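Galactose mutarotase-like protein (Clostridium acetobutylicum, PDB 3OS7) probably binds carbohydrates and may interconvert the alpha and beta anomers of aldose sugars, as aldose 1-epimerases do. Local coordinates at residues L31-V36 against E63-R68; T168-L173 against M178-G183; R262-E267 against A298-Q303. One frame throughout, in Å; residues are numbered along the deposited sequence.

How the contacts relate
The three contacts follow one another along the chain, and each is buried. Contact 2 and contact 3 have centres about 21 Å apart but are joined by neighbouring strands, 178-189 and 297-303, and they touch where Val182 O packs on Gln303 CB at 4.2 Å. Contact 1 stands apart: its centre is about 22 Å from that of either other contact, and its nearest atoms are about 10 Å from contact 2 and 8 Å from contact 3. Tetraethylene glycol, probably from crystallisation, lies about 6 Å from the Leu180 side chain in contact 2, and in contact 3 Arg262 NH1 hydrogen-bonds this kind of molecule, which may mark a pocket.

Contact 1 (L31-V36 against E63-R68); sequences LIIPDV and EDFKNR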
# COMPACT_ATOMS: atom_id res chain seq x y z
N LEU A 31 13.16 6.78 -3.77
CA LEU A 31 13.75 7.15 -2.47
C LEU A 31 13.02 6.36 -1.40
O LEU A 31 11.80 6.44 -1.31
CB LEU A 31 13.60 8.65 -2.24
CG LEU A 31 14.08 9.19 -0.89
CD1 LEU A 31 15.57 8.87 -0.69
CD2 LEU A 31 13.79 10.69 -0.83
N ILE A 32 13.76 5.63 -0.57
CA ILE A 32 13.20 4.86 0.49
C ILE A 32 13.77 5.32 1.85
O ILE A 32 14.95 5.70 1.96
CB ILE A 32 13.42 3.34 0.28
CG1 ILE A 32 12.57 2.51 1.26
CG2 ILE A 32 14.91 2.94 0.38
CD1 ILE A 32 12.60 0.98 0.92
N ILE A 33 12.88 5.35 2.86
CA ILE A 33 13.23 5.80 4.21
C ILE A 33 13.12 4.63 5.22
O ILE A 33 12.04 4.39 5.80
CB ILE A 33 12.33 6.94 4.71
CG1 ILE A 33 12.11 8.03 3.64
CG2 ILE A 33 12.96 7.55 6.00
CD1 ILE A 33 13.36 8.75 3.19
N PRO A 34 14.22 3.91 5.44
CA PRO A 34 14.18 2.76 6.35
C PRO A 34 13.66 3.07 7.75
O PRO A 34 12.83 2.31 8.27
CB PRO A 34 15.63 2.27 6.36
CG PRO A 34 16.17 2.71 5.05
CD PRO A 34 15.52 4.03 4.77
N ASP A 35 14.06 4.21 8.32
CA ASP A 35 13.64 4.60 9.67
C ASP A 35 12.13 4.82 9.87
O ASP A 35 11.66 4.78 11.00
CB ASP A 35 14.34 5.88 10.09
CG ASP A 35 15.74 5.63 10.67
OD1 ASP A 35 16.07 4.47 10.96
OD2 ASP A 35 16.49 6.60 10.83
N VAL A 36 11.40 5.09 8.78
CA VAL A 36 9.95 5.20 8.87
C VAL A 36 9.27 4.20 7.90
O VAL A 36 8.94 4.52 6.76
CB VAL A 36 9.46 6.65 8.65
CG1 VAL A 36 7.99 6.75 8.91
CG2 VAL A 36 10.24 7.66 9.57
N GLU A 63 9.46 14.36 12.49
CA GLU A 63 8.55 13.86 13.49
C GLU A 63 7.09 13.83 13.00
O GLU A 63 6.36 12.90 13.34
CB GLU A 63 8.64 14.71 14.76
CG GLU A 63 8.20 13.98 15.99
CD GLU A 63 9.07 12.77 16.32
OE1 GLU A 63 10.23 12.69 15.83
OE2 GLU A 63 8.59 11.90 17.08
N ASP A 64 6.70 14.82 12.21
CA ASP A 64 5.36 14.91 11.62
C ASP A 64 5.17 13.85 10.53
O ASP A 64 4.07 13.33 10.38
CB ASP A 64 5.08 16.29 11.05
CG ASP A 64 5.04 17.38 12.14
OD1 ASP A 64 4.64 17.06 13.27
OD2 ASP A 64 5.43 18.53 11.86
N PHE A 65 6.25 13.51 9.83
CA PHE A 65 6.23 12.38 8.91
C PHE A 65 6.08 11.06 9.68
O PHE A 65 5.15 10.27 9.42
CB PHE A 65 7.48 12.36 8.04
CG PHE A 65 7.57 11.16 7.12
CD1 PHE A 65 6.51 10.83 6.27
CD2 PHE A 65 8.69 10.36 7.11
CE1 PHE A 65 6.59 9.73 5.42
CE2 PHE A 65 8.76 9.24 6.27
CZ PHE A 65 7.71 8.93 5.43
N LYS A 66 6.93 10.84 10.68
CA LYS A 66 6.92 9.59 11.43
C LYS A 66 5.59 9.34 12.13
O LYS A 66 5.16 8.19 12.28
CB LYS A 66 8.05 9.55 12.45
CG LYS A 66 8.03 8.34 13.40
CD LYS A 66 9.27 8.27 14.29
CE LYS A 66 9.22 9.26 15.45
NZ LYS A 66 10.46 9.23 16.31
N ASN A 67 4.94 10.41 12.57
CA ASN A 67 3.65 10.30 13.25
C ASN A 67 2.46 10.03 12.33
O ASN A 67 1.45 9.51 12.79
CB ASN A 67 3.39 11.55 14.06
CG ASN A 67 4.18 11.57 15.34
OD1 ASN A 67 4.56 10.51 15.87
ND2 ASN A 67 4.41 12.76 15.85
N ARG A 68 2.60 10.36 11.05
CA ARG A 68 1.53 10.10 10.05
C ARG A 68 2.13 9.78 8.68
O ARG A 68 2.01 10.54 7.72
CB ARG A 68 0.59 11.30 9.97
CG ARG A 68 -0.76 10.95 9.38
CD ARG A 68 -1.45 12.20 8.92
NE ARG A 68 -2.79 11.91 8.43
CZ ARG A 68 -3.56 12.81 7.83
NH1 ARG A 68 -3.10 14.03 7.64
NH2 ARG A 68 -4.75 12.47 7.40
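Two first torsions bring Val36 and Phe65 together: Phe65 carries its ring opposite the backbone N (chi1 176°), reaching out from helix 62-67, while Val36 places CG1 likewise (chi1 -173°), so that both of its methyls face the ring. The whole branch point takes part. Val36 CB stands 3.6 Å from Phe65 CE2, and its two methyls reach the same side of the ring, CG1 nearest CE2 and CG2 close to both CE2 and CD2. The valine branch meets the ring aslant. Val36 also leans on the helix itself, its CG1 3.9 Å from Lys66 CA. Ile33 CG1 approaches the same CE2 of Phe65 more loosely, at 4.4 Å. No hydrogen bond links the segments; Lys66 instead bends at chi3 and turns its amine to Glu63, with NZ 3.3 Å from OE2 in a salt bridge on the helix. Val36 is held in place by a type I turn, closed by Val36 N to Ile33 O at 3.1 Å. Trp15, Pro56, Leu60 and Val41 also pack on Phe65. The contact thus seats a short helix, through one aromatic anchor, on the turn between strands 28-33 and 39-45 of an antiparallel beta-sheet.

Contact 2 (T168-L173 against M178-G183); sequences TSVVNL and MPLSVG. With EDO (1,2-ethanediol), chain H.
Val170 and Leu180 make the tightest apolar meeting of strands 168-172 and 178-180, which run nearly antiparallel (162°), closest approach of their axes 8.9 Å. At that spacing no hydrogen bond spans them; side chains make the contact, and Trp330 packs on Thr168, Leu180 and Val182. Val170 CG1 meets Leu180 CD1 at 3.5 Å as the two side chains pass in opposite directions. A chi1 of 54° sets this CG1 between the backbone N and carbonyl carbon and leaves CG2 for Met178 (selenomethionine), whose CE approaches it to 4.1 Å because the chain bends at chi3 (90°). Thr168 CG2 and Val182 CG1 extend the apolar row more loosely at 4.3 Å.

One polar group, the Asn172 amide, meets the other strand by van der Waals contact alone. It lies alongside Met178, its ND2 3.5 Å from CB and its OD1 4.1 Å from SE. Its hydrogen bonds go elsewhere: ND2 to Glu176 O and Leu324 O, OD1 to Ser174 OG. Thr168 OG1 similarly bonds Tyr184 OH.

On the far face of strand 168-172, Ser169 OG hydrogen-bonds ethanediol O1 at 2.8 Å, and Val171 CG1 rests 3.8 Å from ethanediol C1. The diol, probably from the crystallisation liquor, also bonds Gln152.

The segments therefore form a beta arch rather than a hairpin: the chain turns back to lay its next strand against the face of the first. Cohesion between them is apolar, while the buried Asn172 amide is bonded to the connecting turn and to strand 322-324.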
# COMPACT_ATOMS: atom_id res chain seq x y z
N THR A 168 6.49 -8.05 -1.27
CA THR A 168 6.24 -7.93 0.17
C THR A 168 6.14 -9.34 0.74
O THR A 168 5.45 -10.18 0.18
CB THR A 168 4.93 -7.18 0.44
OG1 THR A 168 4.96 -5.94 -0.27
CG2 THR A 168 4.71 -6.95 1.93
N SER A 169 6.83 -9.62 1.83
CA SER A 169 6.72 -10.96 2.41
C SER A 169 6.82 -10.88 3.89
O SER A 169 7.42 -9.96 4.44
CB SER A 169 7.79 -11.90 1.84
OG SER A 169 9.08 -11.36 2.03
N VAL A 170 6.21 -11.87 4.55
CA VAL A 170 6.32 -12.00 5.97
C VAL A 170 6.43 -13.48 6.29
O VAL A 170 5.83 -14.30 5.59
CB VAL A 170 5.16 -11.33 6.73
CG1 VAL A 170 3.84 -11.83 6.25
CG2 VAL A 170 5.32 -11.55 8.20
N VAL A 171 7.22 -13.80 7.31
CA VAL A 171 7.40 -15.18 7.77
C VAL A 171 7.08 -15.21 9.26
O VAL A 171 7.50 -14.34 10.01
CB VAL A 171 8.83 -15.73 7.46
CG1 VAL A 171 9.93 -14.88 8.04
CG2 VAL A 171 8.96 -17.16 8.00
N ASN A 172 6.29 -16.19 9.67
CA ASN A 172 5.94 -16.41 11.05
C ASN A 172 7.12 -17.15 11.69
O ASN A 172 7.40 -18.27 11.31
CB ASN A 172 4.67 -17.24 11.12
CG ASN A 172 4.27 -17.62 12.53
OD1 ASN A 172 4.80 -17.10 13.52
ND2 ASN A 172 3.33 -18.55 12.62
N LEU A 173 7.79 -16.49 12.63
CA LEU A 173 8.94 -17.07 13.34
C LEU A 173 8.55 -17.61 14.73
O LEU A 173 9.42 -17.96 15.53
CB LEU A 173 10.07 -16.04 13.43
CG LEU A 173 10.64 -15.57 12.06
CD1 LEU A 173 11.65 -14.40 12.20
CD2 LEU A 173 11.25 -16.76 11.26
N MSE A 178 -0.21 -17.76 13.24
CA MSE A 178 -0.18 -16.30 13.28
C MSE A 178 -1.26 -15.72 12.35
O MSE A 178 -1.27 -15.99 11.16
CB MSE A 178 1.17 -15.79 12.83
CG MSE A 178 1.37 -14.30 13.07
SE MSE A 178 2.96 -13.61 12.28
CE MSE A 178 2.32 -13.09 10.54
N PRO A 179 -2.14 -14.88 12.90
CA PRO A 179 -3.10 -14.16 12.04
C PRO A 179 -2.40 -13.31 11.02
O PRO A 179 -1.37 -12.70 11.33
CB PRO A 179 -3.83 -13.24 13.04
CG PRO A 179 -3.62 -13.91 14.38
CD PRO A 179 -2.31 -14.56 14.32
N LEU A 180 -2.96 -13.19 9.82
CA LEU A 180 -2.30 -12.46 8.76
C LEU A 180 -3.31 -11.68 7.91
O LEU A 180 -4.25 -12.25 7.35
CB LEU A 180 -1.58 -13.44 7.83
CG LEU A 180 -0.85 -12.82 6.63
CD1 LEU A 180 0.42 -12.12 7.05
CD2 LEU A 180 -0.56 -13.94 5.65
N SER A 181 -3.06 -10.39 7.81
CA SER A 181 -3.75 -9.52 6.85
C SER A 181 -2.77 -8.37 6.59
O SER A 181 -2.22 -7.81 7.52
CB SER A 181 -5.05 -9.05 7.44
OG SER A 181 -5.73 -8.18 6.57
N VAL A 182 -2.53 -8.10 5.33
CA VAL A 182 -1.51 -7.16 4.90
C VAL A 182 -2.13 -6.23 3.86
O VAL A 182 -2.97 -6.64 3.07
CB VAL A 182 -0.32 -7.89 4.23
CG1 VAL A 182 0.77 -6.88 3.74
CG2 VAL A 182 0.28 -8.92 5.15
N GLY A 183 -1.62 -5.00 3.78
CA GLY A 183 -2.00 -4.11 2.72
C GLY A 183 -1.07 -2.91 2.67
O GLY A 183 -0.03 -2.89 3.34
C1 EDO H . 9.75 -13.53 4.50
O1 EDO H . 10.37 -13.60 3.21
C2 EDO H . 10.26 -12.30 5.25
O2 EDO H . 11.69 -12.36 5.43

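Contact 3 (R262-E267 against A298-Q303); sequences RGACIE and ACIEPQ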
# COMPACT_ATOMS: atom_id res chain seq x y z
N ARG A 262 -4.92 -7.02 -12.92
CA ARG A 262 -5.56 -6.68 -11.67
C ARG A 262 -4.85 -5.46 -11.10
O ARG A 262 -3.63 -5.39 -11.08
CB ARG A 262 -5.52 -7.84 -10.69
CG ARG A 262 -6.12 -7.54 -9.29
CD ARG A 262 -5.96 -8.68 -8.28
NE ARG A 262 -6.76 -9.80 -8.74
CZ ARG A 262 -7.49 -10.62 -8.01
NH1 ARG A 262 -7.58 -10.51 -6.71
NH2 ARG A 262 -8.18 -11.57 -8.63
N GLY A 263 -5.64 -4.47 -10.69
CA GLY A 263 -5.09 -3.29 -10.06
C GLY A 263 -5.79 -2.03 -10.48
O GLY A 263 -6.98 -2.04 -10.77
N ALA A 264 -5.02 -0.95 -10.50
CA ALA A 264 -5.55 0.37 -10.76
C ALA A 264 -4.69 1.10 -11.74
O ALA A 264 -3.52 0.77 -11.98
CB ALA A 264 -5.70 1.18 -9.42
N CYS A 265 -5.27 2.15 -12.32
CA CYS A 265 -4.49 3.10 -13.06
C CYS A 265 -5.05 4.48 -12.95
O CYS A 265 -6.23 4.65 -12.63
CB CYS A 265 -4.29 2.69 -14.52
SG CYS A 265 -5.74 2.86 -15.57
N ILE A 266 -4.18 5.46 -13.19
CA ILE A 266 -4.53 6.88 -13.16
C ILE A 266 -4.13 7.42 -14.53
O ILE A 266 -2.96 7.36 -14.90
CB ILE A 266 -3.80 7.66 -12.06
CG1 ILE A 266 -3.93 6.97 -10.71
CG2 ILE A 266 -4.30 9.13 -12.02
CD1 ILE A 266 -3.07 7.66 -9.57
N GLU A 267 -5.12 7.89 -15.28
CA GLU A 267 -4.95 8.34 -16.67
C GLU A 267 -5.08 9.85 -16.71
O GLU A 267 -6.05 10.41 -16.19
CB GLU A 267 -6.02 7.73 -17.59
CG GLU A 267 -5.81 6.23 -17.86
CD GLU A 267 -6.83 5.61 -18.78
OE1 GLU A 267 -7.74 6.33 -19.24
OE2 GLU A 267 -6.70 4.41 -19.05
N ALA A 298 -4.48 10.99 -3.95
CA ALA A 298 -5.47 10.00 -3.57
C ALA A 298 -4.73 8.75 -3.14
O ALA A 298 -3.67 8.44 -3.68
CB ALA A 298 -6.45 9.70 -4.72
N CYS A 299 -5.30 8.07 -2.16
CA CYS A 299 -4.83 6.76 -1.73
C CYS A 299 -5.59 5.60 -2.37
O CYS A 299 -6.83 5.55 -2.38
CB CYS A 299 -4.87 6.62 -0.24
SG CYS A 299 -3.69 7.79 0.58
N ILE A 300 -4.81 4.65 -2.87
CA ILE A 300 -5.34 3.45 -3.52
C ILE A 300 -4.68 2.29 -2.79
O ILE A 300 -3.47 2.08 -2.91
CB ILE A 300 -5.01 3.45 -5.03
CG1 ILE A 300 -5.67 4.65 -5.72
CG2 ILE A 300 -5.52 2.13 -5.68
CD1 ILE A 300 -5.26 4.81 -7.24
N GLU A 301 -5.49 1.56 -2.02
CA GLU A 301 -5.02 0.78 -0.89
C GLU A 301 -5.36 -0.72 -1.04
O GLU A 301 -6.40 -1.15 -0.60
CB GLU A 301 -5.61 1.34 0.40
CG GLU A 301 -5.51 2.89 0.55
CD GLU A 301 -6.18 3.40 1.84
OE1 GLU A 301 -6.40 2.60 2.76
OE2 GLU A 301 -6.51 4.60 1.94
N PRO A 302 -4.45 -1.49 -1.63
CA PRO A 302 -4.68 -2.92 -1.76
C PRO A 302 -4.60 -3.61 -0.41
O PRO A 302 -3.83 -3.18 0.45
CB PRO A 302 -3.55 -3.37 -2.67
CG PRO A 302 -2.48 -2.40 -2.50
CD PRO A 302 -3.15 -1.08 -2.23
N GLN A 303 -5.39 -4.67 -0.27
CA GLN A 303 -5.43 -5.47 0.97
C GLN A 303 -5.62 -6.93 0.65
O GLN A 303 -6.31 -7.27 -0.30
CB GLN A 303 -6.61 -5.02 1.89
CG GLN A 303 -6.74 -3.55 2.11
CD GLN A 303 -7.80 -3.14 3.14
OE1 GLN A 303 -7.78 -2.01 3.61
NE2 GLN A 303 -8.71 -4.04 3.49
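Strands 263-268 and 297-303 run in roughly opposite directions and meet face to face, with Ala264 CA 7.9 Å from Ile300 CA and Ile266 CA 10.1 Å from Ala298 CA, too far apart for backbone pairing. This is the layered packing of a beta-sandwich, in keeping with the super-sandwich fold of the galactose mutarotase family. Hydrogen-bonded neighbours confirm the layering: 263-268 pairs with 201-213 and 273-279, whereas 297-303 pairs with 178-189 and 285-289.

Ile300 carries the contact from its side, and each of its branches has a separate partner. With chi1 at -62°, CG2 stands opposite the backbone N and touches Ala264 CB at 3.9 Å, while CG1 is placed beside the N and sends CD1 on toward Ile266. The small methyl of Ala264 is matched to the point where the two backbones come nearer; the longer Ile266 meets Ile300 rather than Ala298, the residue whose CA is nearest its own. The interface is slight, 116 Å² in all, and wholly apolar. Phe188, Leu286 and Tyr277 add their side chains around Ile300, and Phe188 and Phe192 also touch Ile266, so the three residues belong to a larger hydrophobic core.

The other face of strand 263-268 has a different chemistry. Cys265 points away from 298-303, and Glu267, which makes no contact with that segment, forms salt bridges to Lys204 and Arg274. At the start of the segment Arg262 NE forms a salt bridge with Asp253, and the same side chain also hydrogen-bonds a tetraethylene glycol.

Across the layers the second touch is between two methyl ends, Ile266 CD1 and Ile300 CD1, at 4.3 Å.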